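Local coordinates for protein argonaute (Methanocaldococcus jannaschii, PDB 5G5S) that uses short single-stranded DNA guides to bind and cut complementary single-stranded DNA, and may thereby defend the archaeon against invading genetic elements, at residues Y152-F157 with S616-D621; K302-M307 with D621-P626; D377-M382 with F398-R403; K417-E422 with L454-Q459; M503-G508 with L545-V550. One frame throughout, in Å; residues are numbered along the deposited sequence.

Contact 1 (Y152-F157 with S616-D621); sequences YLILNF and SVFGND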
# COMPACT_ATOMS: atom_id res chain seq x y z
N TYR A 152 3.11 23.71 -14.06
CA TYR A 152 1.94 22.93 -14.45
C TYR A 152 1.10 22.65 -13.26
O TYR A 152 1.63 22.37 -12.19
CB TYR A 152 2.38 21.58 -15.07
CG TYR A 152 3.13 21.76 -16.38
CD1 TYR A 152 4.49 22.04 -16.40
CD2 TYR A 152 2.46 21.69 -17.60
CE1 TYR A 152 5.18 22.22 -17.60
CE2 TYR A 152 3.13 21.91 -18.81
CZ TYR A 152 4.49 22.17 -18.80
OH TYR A 152 5.14 22.36 -20.00
N LEU A 153 -0.21 22.72 -13.42
CA LEU A 153 -1.10 22.33 -12.34
C LEU A 153 -1.49 20.88 -12.58
O LEU A 153 -1.92 20.54 -13.69
CB LEU A 153 -2.36 23.22 -12.21
CG LEU A 153 -3.16 23.01 -10.90
CD1 LEU A 153 -2.59 23.84 -9.74
CD2 LEU A 153 -4.63 23.32 -11.09
N ILE A 154 -1.28 20.03 -11.57
CA ILE A 154 -1.68 18.62 -11.61
C ILE A 154 -3.12 18.65 -11.11
O ILE A 154 -3.39 19.17 -10.03
CB ILE A 154 -0.76 17.68 -10.77
CG1 ILE A 154 0.76 17.91 -11.05
CG2 ILE A 154 -1.15 16.21 -10.89
CD1 ILE A 154 1.21 17.91 -12.53
N LEU A 155 -4.05 18.21 -11.95
CA LEU A 155 -5.47 18.25 -11.63
C LEU A 155 -6.08 16.84 -11.59
O LEU A 155 -6.05 16.11 -12.58
CB LEU A 155 -6.19 19.17 -12.64
CG LEU A 155 -7.52 19.79 -12.24
CD1 LEU A 155 -7.40 20.62 -10.96
CD2 LEU A 155 -8.04 20.67 -13.37
N ASN A 156 -6.58 16.45 -10.41
CA ASN A 156 -7.16 15.14 -10.20
C ASN A 156 -8.59 15.25 -9.71
O ASN A 156 -8.90 16.09 -8.88
CB ASN A 156 -6.31 14.34 -9.20
CG ASN A 156 -6.42 12.84 -9.35
OD1 ASN A 156 -6.74 12.32 -10.42
ND2 ASN A 156 -6.12 12.12 -8.27
N PHE A 157 -9.47 14.40 -10.25
CA PHE A 157 -10.87 14.38 -9.86
C PHE A 157 -11.13 13.05 -9.16
O PHE A 157 -10.91 11.98 -9.75
CB PHE A 157 -11.78 14.62 -11.08
CG PHE A 157 -13.26 14.67 -10.81
CD1 PHE A 157 -13.79 15.61 -9.94
CD2 PHE A 157 -14.14 13.82 -11.48
CE1 PHE A 157 -15.17 15.66 -9.69
CE2 PHE A 157 -15.51 13.90 -11.26
CZ PHE A 157 -16.02 14.81 -10.36
N SER A 616 8.10 7.52 -16.82
CA SER A 616 8.58 8.84 -17.24
C SER A 616 8.98 9.68 -16.02
O SER A 616 8.84 9.22 -14.88
CB SER A 616 7.55 9.55 -18.10
OG SER A 616 8.13 10.67 -18.75
N VAL A 617 9.57 10.87 -16.25
CA VAL A 617 10.02 11.79 -15.20
C VAL A 617 9.37 13.16 -15.43
O VAL A 617 9.53 13.74 -16.50
CB VAL A 617 11.57 11.87 -15.09
CG1 VAL A 617 12.01 12.95 -14.10
CG2 VAL A 617 12.19 10.53 -14.72
N PHE A 618 8.61 13.65 -14.45
CA PHE A 618 7.98 14.96 -14.56
C PHE A 618 8.41 15.84 -13.39
O PHE A 618 8.06 15.56 -12.24
CB PHE A 618 6.45 14.84 -14.67
CG PHE A 618 5.76 16.10 -15.11
CD1 PHE A 618 5.90 16.57 -16.42
CD2 PHE A 618 4.95 16.82 -14.24
CE1 PHE A 618 5.25 17.74 -16.83
CE2 PHE A 618 4.31 17.99 -14.64
CZ PHE A 618 4.47 18.45 -15.94
N GLY A 619 9.23 16.86 -13.71
CA GLY A 619 9.81 17.80 -12.75
C GLY A 619 10.41 17.13 -11.54
O GLY A 619 9.99 17.40 -10.40
N ASN A 620 11.36 16.21 -11.77
CA ASN A 620 12.01 15.39 -10.73
C ASN A 620 11.21 14.20 -10.17
O ASN A 620 11.77 13.40 -9.43
CB ASN A 620 12.70 16.23 -9.63
CG ASN A 620 13.66 17.27 -10.18
OD1 ASN A 620 13.57 18.46 -9.84
ND2 ASN A 620 14.57 16.86 -11.06
N ASP A 621 9.92 14.05 -10.52
CA ASP A 621 9.12 12.90 -10.05
C ASP A 621 9.06 11.82 -11.10
O ASP A 621 8.80 12.10 -12.26
CB ASP A 621 7.68 13.29 -9.68
CG ASP A 621 7.48 14.25 -8.52
OD1 ASP A 621 8.35 14.27 -7.61
OD2 ASP A 621 6.43 14.93 -8.48
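Phe618 presents the edge of its ring to the face of Tyr152, a T-shaped aromatic pair at the end of a beta hairpin of the PIWI sheet. The ring centroids are 5.3 Å apart and the planes stand at 67°. Phe618 CZ does the touching: it sits over one face of the tyrosine ring, 3.6 Å from Tyr152 CG, near the root of the ring rather than its hydroxyl. A second apolar contact flanks the first. Ile154, two residues on along the same strand, runs antiparallel alongside the Phe618 side chain and brings its CD1 to 3.8 Å from Phe618 CE2.

The next shell explains how the phenyl group gets there. Phe618 is the first residue of a type I' turn, closed by Asp621 N to Phe618 O at 2.9 Å and by Phe618 N to Asp621 O at 2.7 Å. With chi1 at -166° its ring extends away from the backbone N and crosses to strand 150-163. His147, on the neighbouring strand 134-147, stacks on the Phe618 ring while its ND1 bonds Gly619 N, and Lys145 NZ bonds Gly619 O. Both polar groups of the turn glycine are thereby gripped by one strand, so the PIWI hairpin is held to the long antiparallel sheet by polar as well as aromatic contacts. Tyr152 CB completes the fit, lying in the Phe618 ring plane, 3.9 Å from Phe618 CZ.

Contact 2 (K302-M307 with D621-P626); sequences KELEFM and DGIFLP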
# COMPACT_ATOMS: atom_id res chain seq x y z
N LYS A 302 -0.57 18.03 -20.65
CA LYS A 302 0.85 17.90 -21.00
C LYS A 302 1.15 16.57 -21.69
O LYS A 302 0.77 15.50 -21.22
CB LYS A 302 1.76 18.11 -19.76
CG LYS A 302 3.29 18.03 -19.99
CD LYS A 302 3.84 19.12 -20.92
CE LYS A 302 5.35 19.18 -20.95
NZ LYS A 302 5.94 18.20 -21.90
N GLU A 303 1.84 16.64 -22.83
CA GLU A 303 2.26 15.45 -23.55
C GLU A 303 3.66 15.12 -23.05
O GLU A 303 4.53 16.00 -23.02
CB GLU A 303 2.21 15.65 -25.06
CG GLU A 303 1.72 14.42 -25.80
CD GLU A 303 1.37 14.64 -27.25
OE1 GLU A 303 2.20 15.21 -28.01
OE2 GLU A 303 0.25 14.23 -27.65
N LEU A 304 3.87 13.87 -22.64
CA LEU A 304 5.12 13.42 -22.07
C LEU A 304 5.66 12.17 -22.76
O LEU A 304 4.88 11.28 -23.10
CB LEU A 304 4.87 13.13 -20.57
CG LEU A 304 6.06 13.10 -19.64
CD1 LEU A 304 6.84 14.41 -19.68
CD2 LEU A 304 5.60 12.79 -18.22
N GLU A 305 7.00 12.09 -22.91
CA GLU A 305 7.71 10.94 -23.49
C GLU A 305 7.95 9.88 -22.40
O GLU A 305 8.47 10.21 -21.33
CB GLU A 305 9.03 11.38 -24.13
CG GLU A 305 8.88 12.13 -25.44
CD GLU A 305 10.19 12.58 -26.06
OE1 GLU A 305 10.98 13.27 -25.37
OE2 GLU A 305 10.42 12.26 -27.25
N PHE A 306 7.58 8.63 -22.68
CA PHE A 306 7.69 7.50 -21.75
C PHE A 306 8.61 6.40 -22.27
O PHE A 306 8.48 5.98 -23.42
CB PHE A 306 6.29 6.89 -21.47
CG PHE A 306 5.42 7.60 -20.46
CD1 PHE A 306 4.78 8.79 -20.77
CD2 PHE A 306 5.21 7.05 -19.20
CE1 PHE A 306 3.98 9.44 -19.83
CE2 PHE A 306 4.41 7.71 -18.25
CZ PHE A 306 3.81 8.90 -18.58
N MET A 307 9.49 5.90 -21.40
CA MET A 307 10.34 4.75 -21.70
C MET A 307 9.44 3.50 -21.50
O MET A 307 8.46 3.55 -20.75
CB MET A 307 11.57 4.68 -20.74
CG MET A 307 11.22 4.13 -19.34
SD MET A 307 12.57 3.81 -18.18
CE MET A 307 13.12 2.24 -18.74
N ASP A 621 9.92 14.05 -10.52
CA ASP A 621 9.12 12.90 -10.05
C ASP A 621 9.06 11.82 -11.10
O ASP A 621 8.80 12.10 -12.26
CB ASP A 621 7.68 13.29 -9.68
CG ASP A 621 7.48 14.25 -8.52
OD1 ASP A 621 8.35 14.27 -7.61
OD2 ASP A 621 6.43 14.93 -8.48
N GLY A 622 9.26 10.58 -10.67
CA GLY A 622 9.13 9.41 -11.52
C GLY A 622 7.67 9.03 -11.59
O GLY A 622 6.99 8.99 -10.56
N ILE A 623 7.15 8.86 -12.81
CA ILE A 623 5.77 8.45 -13.05
C ILE A 623 5.87 7.01 -13.58
O ILE A 623 6.31 6.77 -14.70
CB ILE A 623 4.98 9.42 -13.97
CG1 ILE A 623 5.02 10.87 -13.44
CG2 ILE A 623 3.53 8.92 -14.16
CD1 ILE A 623 4.45 11.91 -14.45
N PHE A 624 5.49 6.07 -12.71
CA PHE A 624 5.61 4.63 -12.85
C PHE A 624 4.23 3.97 -13.10
O PHE A 624 3.34 4.08 -12.26
CB PHE A 624 6.28 4.15 -11.54
CG PHE A 624 6.78 2.73 -11.43
CD1 PHE A 624 7.97 2.35 -12.03
CD2 PHE A 624 6.12 1.80 -10.63
CE1 PHE A 624 8.45 1.04 -11.90
CE2 PHE A 624 6.60 0.50 -10.50
CZ PHE A 624 7.76 0.12 -11.15
N LEU A 625 4.06 3.32 -14.28
CA LEU A 625 2.82 2.64 -14.64
C LEU A 625 3.16 1.18 -15.07
O LEU A 625 3.30 0.88 -16.27
CB LEU A 625 2.05 3.44 -15.70
CG LEU A 625 0.58 3.09 -15.94
CD1 LEU A 625 -0.28 3.38 -14.70
CD2 LEU A 625 0.03 3.87 -17.13
N PRO A 626 3.35 0.26 -14.08
CA PRO A 626 3.85 -1.08 -14.42
C PRO A 626 2.90 -2.14 -14.98
O PRO A 626 3.25 -2.82 -15.93
CB PRO A 626 4.50 -1.55 -13.11
CG PRO A 626 3.71 -0.88 -12.04
CD PRO A 626 3.28 0.45 -12.61
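Ile623 meets Leu304 and Phe306 across an intervening strand of the mixed PIWI sheet: strand 614-618 pairs antiparallel with both strand 302-308 and strand 621-625. The two segments are next-but-one neighbours, and no hydrogen bond joins them directly. What they share is one side of the sheet, where the larger side chains touch over Ser616 of the middle strand.

Strand 621-625 begins at Asp621, whose OD2 bonds the hydroxyl of Tyr605 beyond the contact. Gly622 follows, and then comes Ile623, which makes every close contact from this segment. Its backbone N probably bonds Ser616 O, fixing its place beside the middle strand. The side chain then divides its two branches between two partners. CG1, opposite the carbonyl carbon at chi1 -54°, carries CD1 out to Leu304, where Ile623 CD1 and Leu304 CD2 lie 4.0 Å apart. The other branch, CG2, faces Phe306 more loosely, with 4.4 Å between Ile623 CG2 and Phe306 CE2.

Phe624 points to the other side of the sheet, where its ring meets Phe309 and its side chain touches Leu662 and Thr666 of helix 656-666. Leu625 returns to the side of Ile623, and Pro626 ends the segment against Tyr663 of the same helix. Within its own strand, Leu304 O lies at the edge of the Phe306 ring, in its plane. On the Ile623 side, Phe306 CE2 comes within 4.1 Å of Ile623 O.

Contact 3 (D377-M382 with F398-R403); sequences DKVNKM and FNYANR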
# COMPACT_ATOMS: atom_id res chain seq x y z
N ASP A 377 -12.35 -34.37 -7.42
CA ASP A 377 -11.62 -34.64 -8.67
C ASP A 377 -10.68 -33.49 -9.11
O ASP A 377 -9.75 -33.75 -9.88
CB ASP A 377 -12.59 -35.05 -9.79
CG ASP A 377 -13.25 -36.41 -9.61
OD1 ASP A 377 -13.52 -36.80 -8.45
OD2 ASP A 377 -13.54 -37.07 -10.64
N LYS A 378 -10.90 -32.26 -8.61
CA LYS A 378 -10.07 -31.08 -8.91
C LYS A 378 -8.88 -30.97 -7.94
O LYS A 378 -7.77 -30.66 -8.38
CB LYS A 378 -10.91 -29.80 -8.88
CG LYS A 378 -11.27 -29.27 -10.26
CD LYS A 378 -10.30 -28.18 -10.73
CE LYS A 378 -10.59 -27.80 -12.16
NZ LYS A 378 -9.55 -26.90 -12.71
N VAL A 379 -9.13 -31.19 -6.63
CA VAL A 379 -8.13 -31.18 -5.55
C VAL A 379 -7.17 -32.39 -5.73
O VAL A 379 -5.96 -32.23 -5.54
CB VAL A 379 -8.84 -31.18 -4.16
CG1 VAL A 379 -7.87 -31.38 -3.00
CG2 VAL A 379 -9.66 -29.91 -3.95
N ASN A 380 -7.71 -33.57 -6.11
CA ASN A 380 -6.93 -34.79 -6.34
C ASN A 380 -6.02 -34.70 -7.57
O ASN A 380 -4.81 -34.88 -7.43
CB ASN A 380 -7.83 -36.03 -6.39
CG ASN A 380 -8.49 -36.39 -5.08
OD1 ASN A 380 -8.02 -36.06 -3.98
ND2 ASN A 380 -9.61 -37.11 -5.15
N LYS A 381 -6.59 -34.37 -8.76
CA LYS A 381 -5.85 -34.22 -10.02
C LYS A 381 -4.72 -33.19 -9.92
O LYS A 381 -3.71 -33.34 -10.59
CB LYS A 381 -6.78 -33.88 -11.19
N MET A 382 -4.89 -32.15 -9.08
CA MET A 382 -3.86 -31.13 -8.88
C MET A 382 -2.75 -31.63 -7.95
O MET A 382 -1.57 -31.52 -8.29
CB MET A 382 -4.47 -29.82 -8.36
CG MET A 382 -3.41 -28.83 -7.85
SD MET A 382 -4.03 -27.40 -6.97
CE MET A 382 -4.68 -28.16 -5.52
N PHE A 398 1.86 -32.88 0.08
CA PHE A 398 0.61 -32.57 0.75
C PHE A 398 -0.16 -33.88 1.02
O PHE A 398 -0.50 -34.61 0.08
CB PHE A 398 -0.22 -31.55 -0.06
CG PHE A 398 0.45 -30.20 -0.22
CD1 PHE A 398 0.32 -29.22 0.75
CD2 PHE A 398 1.24 -29.92 -1.33
CE1 PHE A 398 0.95 -27.98 0.61
CE2 PHE A 398 1.87 -28.68 -1.47
CZ PHE A 398 1.72 -27.72 -0.50
N ASN A 399 -0.36 -34.20 2.31
CA ASN A 399 -1.08 -35.40 2.76
C ASN A 399 -2.39 -34.99 3.44
O ASN A 399 -2.40 -34.63 4.62
CB ASN A 399 -0.20 -36.27 3.66
CG ASN A 399 -0.89 -37.54 4.08
OD1 ASN A 399 -1.60 -37.58 5.09
ND2 ASN A 399 -0.76 -38.57 3.27
N TYR A 400 -3.49 -35.02 2.66
CA TYR A 400 -4.83 -34.61 3.10
C TYR A 400 -5.79 -35.78 3.34
O TYR A 400 -7.00 -35.56 3.43
CB TYR A 400 -5.43 -33.55 2.13
CG TYR A 400 -5.46 -34.01 0.69
CD1 TYR A 400 -6.49 -34.83 0.23
CD2 TYR A 400 -4.44 -33.69 -0.20
CE1 TYR A 400 -6.50 -35.32 -1.08
CE2 TYR A 400 -4.44 -34.17 -1.51
CZ TYR A 400 -5.48 -34.98 -1.94
OH TYR A 400 -5.49 -35.46 -3.23
N ALA A 401 -5.25 -37.01 3.47
CA ALA A 401 -6.03 -38.22 3.71
C ALA A 401 -6.89 -38.08 4.96
O ALA A 401 -6.39 -37.69 6.02
CB ALA A 401 -5.11 -39.43 3.84
N ASN A 402 -8.22 -38.28 4.80
CA ASN A 402 -9.25 -38.20 5.83
C ASN A 402 -9.46 -36.83 6.49
O ASN A 402 -10.31 -36.69 7.37
CB ASN A 402 -9.10 -39.32 6.87
CG ASN A 402 -9.01 -40.68 6.24
OD1 ASN A 402 -7.93 -41.27 6.15
ND2 ASN A 402 -10.13 -41.16 5.72
N ARG A 403 -8.71 -35.81 6.03
CA ARG A 403 -8.79 -34.43 6.54
C ARG A 403 -9.65 -33.51 5.65
O ARG A 403 -9.36 -32.32 5.51
CB ARG A 403 -7.39 -33.86 6.82
CG ARG A 403 -6.75 -34.43 8.08
CD ARG A 403 -5.30 -34.03 8.19
NE ARG A 403 -4.50 -35.09 8.80
CZ ARG A 403 -3.73 -35.94 8.13
NH1 ARG A 403 -3.63 -35.86 6.81
NH2 ARG A 403 -3.04 -36.87 8.77
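Tyr400 reaches from strand 397-407 to Asn380 on helix 372-390, tying together the last two elements of a beta-alpha-beta unit in the Mid domain. Tyr400 OH donates to Asn380 OD1 over 2.7 Å. The hydroxyl approaches at 131° to the C=O bond and somewhat out of the carbonyl plane. Amide and phenol planes are 15° apart, and Asn380 OD1 lies at the ring edge, near its plane. Tyr400 has its CG between the backbone N and the carbonyl carbon (chi1 56°), the rotamer that turns the phenol toward the helix as the chain enters a type II turn. One face of the ring receives Val379 CG1, 4.4 Å from Tyr400 CZ. Phe383, one helical turn beyond Val379, and Trp404 also meet the ring. The turn, Tyr400 to Arg403, is closed by Arg403 N to Tyr400 O at 3.1 Å. Alongside it, Arg403 NH1 gives a long, nearly straight bond to Asn399 OD1, 3.2 Å away and almost in the guanidinium plane.

Contact 4 (K417-E422 with L454-Q459); sequences KEIKSE and LKIISQ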
# COMPACT_ATOMS: atom_id res chain seq x y z
N LYS A 417 -12.69 -25.21 16.56
CA LYS A 417 -12.75 -26.10 17.73
C LYS A 417 -12.58 -27.58 17.34
O LYS A 417 -12.07 -28.37 18.14
CB LYS A 417 -14.06 -25.89 18.50
N GLU A 418 -12.99 -27.94 16.11
CA GLU A 418 -12.87 -29.28 15.53
C GLU A 418 -11.41 -29.58 15.14
O GLU A 418 -10.96 -30.71 15.34
CB GLU A 418 -13.80 -29.40 14.32
CG GLU A 418 -14.15 -30.83 13.92
CD GLU A 418 -15.23 -30.95 12.86
OE1 GLU A 418 -16.24 -30.22 12.94
OE2 GLU A 418 -15.07 -31.81 11.96
N ILE A 419 -10.69 -28.57 14.57
CA ILE A 419 -9.29 -28.69 14.14
C ILE A 419 -8.34 -28.73 15.35
O ILE A 419 -7.44 -29.58 15.38
CB ILE A 419 -8.87 -27.56 13.14
CG1 ILE A 419 -9.88 -27.35 11.97
CG2 ILE A 419 -7.41 -27.73 12.64
CD1 ILE A 419 -9.76 -28.26 10.73
N LYS A 420 -8.52 -27.79 16.32
CA LYS A 420 -7.72 -27.63 17.55
C LYS A 420 -7.63 -28.91 18.38
O LYS A 420 -6.59 -29.15 19.00
CB LYS A 420 -8.24 -26.44 18.39
CG LYS A 420 -7.27 -25.97 19.47
CD LYS A 420 -7.60 -24.56 19.96
CE LYS A 420 -6.95 -24.23 21.29
NZ LYS A 420 -5.46 -24.16 21.20
N SER A 421 -8.70 -29.73 18.35
CA SER A 421 -8.81 -31.02 19.04
C SER A 421 -7.67 -31.97 18.64
O SER A 421 -7.29 -32.85 19.42
CB SER A 421 -10.16 -31.67 18.74
OG SER A 421 -11.23 -30.79 19.06
N GLU A 422 -7.11 -31.76 17.42
CA GLU A 422 -5.96 -32.48 16.88
C GLU A 422 -4.72 -31.61 17.13
O GLU A 422 -4.54 -30.58 16.48
CB GLU A 422 -6.15 -32.78 15.39
N LEU A 454 -3.27 -21.87 15.08
CA LEU A 454 -3.19 -23.33 15.28
C LEU A 454 -2.02 -23.92 14.44
O LEU A 454 -1.95 -25.14 14.27
CB LEU A 454 -4.52 -23.95 14.80
CG LEU A 454 -5.66 -24.18 15.81
CD1 LEU A 454 -6.29 -22.87 16.27
CD2 LEU A 454 -6.74 -25.01 15.18
N LYS A 455 -1.12 -23.05 13.90
CA LYS A 455 0.03 -23.40 13.04
C LYS A 455 -0.35 -24.00 11.66
O LYS A 455 0.46 -24.69 11.03
CB LYS A 455 1.08 -24.25 13.80
N ILE A 456 -1.58 -23.71 11.18
CA ILE A 456 -2.08 -24.20 9.89
C ILE A 456 -2.00 -23.07 8.86
O ILE A 456 -2.77 -22.11 8.94
CB ILE A 456 -3.52 -24.81 9.94
CG1 ILE A 456 -3.88 -25.54 11.28
CG2 ILE A 456 -3.87 -25.63 8.69
CD1 ILE A 456 -3.14 -26.84 11.64
N ILE A 457 -1.08 -23.18 7.89
CA ILE A 457 -0.95 -22.21 6.79
C ILE A 457 -2.09 -22.57 5.82
O ILE A 457 -2.39 -23.75 5.65
CB ILE A 457 0.46 -22.26 6.12
CG1 ILE A 457 1.55 -21.85 7.13
CG2 ILE A 457 0.52 -21.39 4.84
CD1 ILE A 457 2.94 -22.34 6.83
N SER A 458 -2.78 -21.57 5.27
CA SER A 458 -3.93 -21.84 4.41
C SER A 458 -4.09 -20.92 3.23
O SER A 458 -3.61 -19.78 3.26
CB SER A 458 -5.21 -21.83 5.25
OG SER A 458 -5.29 -20.66 6.05
N GLN A 459 -4.82 -21.40 2.22
CA GLN A 459 -5.16 -20.62 1.04
C GLN A 459 -6.60 -20.91 0.62
O GLN A 459 -7.01 -22.07 0.54
CB GLN A 459 -4.17 -20.83 -0.12
CG GLN A 459 -4.36 -19.88 -1.33
CD GLN A 459 -4.38 -18.41 -0.98
OE1 GLN A 459 -5.35 -17.69 -1.25
NE2 GLN A 459 -3.31 -17.92 -0.39
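Strand 456-462 runs into the site for the phosphorylated 5' end of the guide; Leu454, just before it, packs on helix 412-420, with Ile456 adding a looser contact. Leu454 lies in the Schellman motif that ends helix 442-452: Lys455, with positive phi, is the C-prime residue, and Ile456 N and Lys455 N return to Leu451 O and Phe452 O. Leu454, just before the reversal, points toward the neighbouring helix. Leu454 CD2 is the probe; it touches Ile419 CG2 at 3.8 Å, the two side chains crossing at about a right angle. The same methyl rests on the helix backbone, 3.5 Å from Lys420 N, and against Lys420 CB at 3.8 Å. Ile419 CG2, set opposite the backbone N, also looks toward Ile456 CG1, though more distantly at 4.4 Å. On another side of the helix, Ser421 OG donates in the carbonyl plane to Lys417 O, 2.7 Å away. Further along the strand, Ser458 O accepts from Lys485 NZ, and Gln459 opens the guide-binding stretch. Helices packed on a parallel sheet, with the ligand site toward the C-terminal end of an edge strand, are typical of the Rossmann-like Mid domain of Argonautes.

Contact 5 (M503-G508 with L545-V550); sequences MGLDTG and LHLPYV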
# COMPACT_ATOMS: atom_id res chain seq x y z
N MET A 503 15.32 -3.19 0.86
CA MET A 503 14.49 -3.29 2.03
C MET A 503 13.23 -2.43 1.93
O MET A 503 13.31 -1.22 1.77
CB MET A 503 15.31 -2.97 3.29
CG MET A 503 16.39 -3.99 3.60
SD MET A 503 17.25 -3.58 5.14
CE MET A 503 18.43 -4.92 5.26
N GLY A 504 12.09 -3.10 1.96
CA GLY A 504 10.78 -2.47 1.94
C GLY A 504 10.39 -2.14 3.36
O GLY A 504 10.46 -2.99 4.24
N LEU A 505 10.03 -0.89 3.59
CA LEU A 505 9.73 -0.45 4.94
C LEU A 505 8.39 0.22 5.01
O LEU A 505 8.05 1.01 4.15
CB LEU A 505 10.87 0.50 5.42
CG LEU A 505 10.75 1.16 6.80
CD1 LEU A 505 10.71 0.13 7.92
CD2 LEU A 505 11.89 2.12 7.03
N ASP A 506 7.62 -0.13 6.05
CA ASP A 506 6.33 0.44 6.40
C ASP A 506 6.34 0.65 7.92
O ASP A 506 6.75 -0.25 8.66
CB ASP A 506 5.16 -0.45 5.97
CG ASP A 506 3.80 0.22 6.11
OD1 ASP A 506 3.32 0.39 7.26
OD2 ASP A 506 3.21 0.58 5.07
N THR A 507 5.94 1.84 8.38
CA THR A 507 5.94 2.22 9.79
C THR A 507 4.56 2.69 10.29
O THR A 507 4.32 3.88 10.46
CB THR A 507 7.13 3.15 10.10
OG1 THR A 507 7.18 4.20 9.13
CG2 THR A 507 8.47 2.41 10.09
N GLY A 508 3.68 1.70 10.53
CA GLY A 508 2.31 1.90 11.01
C GLY A 508 2.21 2.67 12.31
O GLY A 508 1.46 3.65 12.38
N LEU A 545 9.31 6.19 14.86
CA LEU A 545 10.10 5.11 14.29
C LEU A 545 10.73 5.60 12.95
O LEU A 545 10.16 5.44 11.87
CB LEU A 545 9.16 3.89 14.15
CG LEU A 545 9.62 2.57 13.53
CD1 LEU A 545 11.09 2.35 13.66
CD2 LEU A 545 8.88 1.42 14.14
N HIS A 546 11.91 6.22 13.06
CA HIS A 546 12.67 6.81 11.95
C HIS A 546 13.69 5.84 11.32
O HIS A 546 14.05 4.84 11.94
CB HIS A 546 13.35 8.12 12.41
CG HIS A 546 14.24 7.97 13.62
ND1 HIS A 546 13.74 7.57 14.85
CD2 HIS A 546 15.57 8.20 13.75
CE1 HIS A 546 14.78 7.56 15.68
NE2 HIS A 546 15.90 7.92 15.05
N LEU A 547 14.13 6.13 10.07
CA LEU A 547 15.11 5.31 9.35
C LEU A 547 16.43 5.07 10.13
O LEU A 547 16.80 3.91 10.24
CB LEU A 547 15.36 5.82 7.92
CG LEU A 547 16.18 4.89 7.00
CD1 LEU A 547 15.52 3.51 6.84
CD2 LEU A 547 16.39 5.53 5.64
N PRO A 548 17.10 6.08 10.75
CA PRO A 548 18.30 5.76 11.55
C PRO A 548 18.07 4.67 12.62
O PRO A 548 18.92 3.79 12.77
CB PRO A 548 18.67 7.11 12.18
CG PRO A 548 18.13 8.11 11.21
CD PRO A 548 16.84 7.53 10.75
N TYR A 549 16.90 4.70 13.31
CA TYR A 549 16.53 3.70 14.31
C TYR A 549 16.30 2.31 13.71
O TYR A 549 16.69 1.32 14.34
CB TYR A 549 15.32 4.15 15.15
CG TYR A 549 14.77 3.06 16.05
CD1 TYR A 549 15.34 2.80 17.29
CD2 TYR A 549 13.71 2.26 15.64
CE1 TYR A 549 14.88 1.75 18.09
CE2 TYR A 549 13.22 1.23 16.44
CZ TYR A 549 13.81 0.98 17.67
OH TYR A 549 13.29 -0.02 18.46
N VAL A 550 15.66 2.22 12.52
CA VAL A 550 15.39 0.97 11.81
C VAL A 550 16.73 0.24 11.56
O VAL A 550 16.85 -0.94 11.88
CB VAL A 550 14.59 1.18 10.49
CG1 VAL A 550 14.50 -0.10 9.66
CG2 VAL A 550 13.20 1.73 10.78
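Leu505 and Thr507 flank Asp506, a probable catalytic residue, and pack against the start of helix 547-556 and the residue leading into it, in the RNase H-like fold of the PIWI domain. The contact is apolar, and no hydrogen bond crosses it.

The aliphatic part centres on Leu505. With chi1 at 177° its isobutyl group extends from strand 501-506 toward the helix, where it meets Val550 tip to tip. Leu505 CD2 lies 4.0 Å from Val550 CG2, and Leu505 CD1 is almost as near that methyl. A second partner comes at a slant: Leu547 CD1 is 3.9 Å from Leu505 CD2, so one methyl is shared between residues a helical turn apart. The other apolar pair is tighter. Thr507 turns its CG2 to Leu545 CG at 3.6 Å, while its OG1 sits between the backbone N and the carbonyl carbon. Thr507 directly follows Asp506, and Leu545 comes two residues after Glu543, probably also catalytic, so the packing borders the probable active site from both segments. Within the helix start, Tyr549 CB lies over one face of the His546 ring, toward its rim, 3.5 Å above the plane.

The polar interactions belong to the helix start. His546 occupies the N-cap position, with ND1 bonded to Arg544 O, and Glu579 OE1, on helix 577-590, accepts a bond from Leu547 N. The first turn is closed by Val550 N bonding His546 O at 3.1 Å.

The five contacts divide between two sheets. Contacts 1 and 2 share Asp621 and one hairpin, with centres 9 Å apart, and their segments alternate along the sequence: the hairpin meets strand 150-163 through its turn and strand 302-308 across the sheet. Contact 5 reaches the same mixed sheet about 28 Å from contact 2, centre to centre, beside the probable catalytic residues. Contacts 3 and 4, centres 17 Å apart, follow one another through the parallel Mid sheet, with centres about 52 and 50 Å from that of contact 1. Contacts 3, 4 and 5 all lie within the chain loops closed by contacts 1 and 2, so the late PIWI hairpin comes back to strands that precede the Mid domain in sequence.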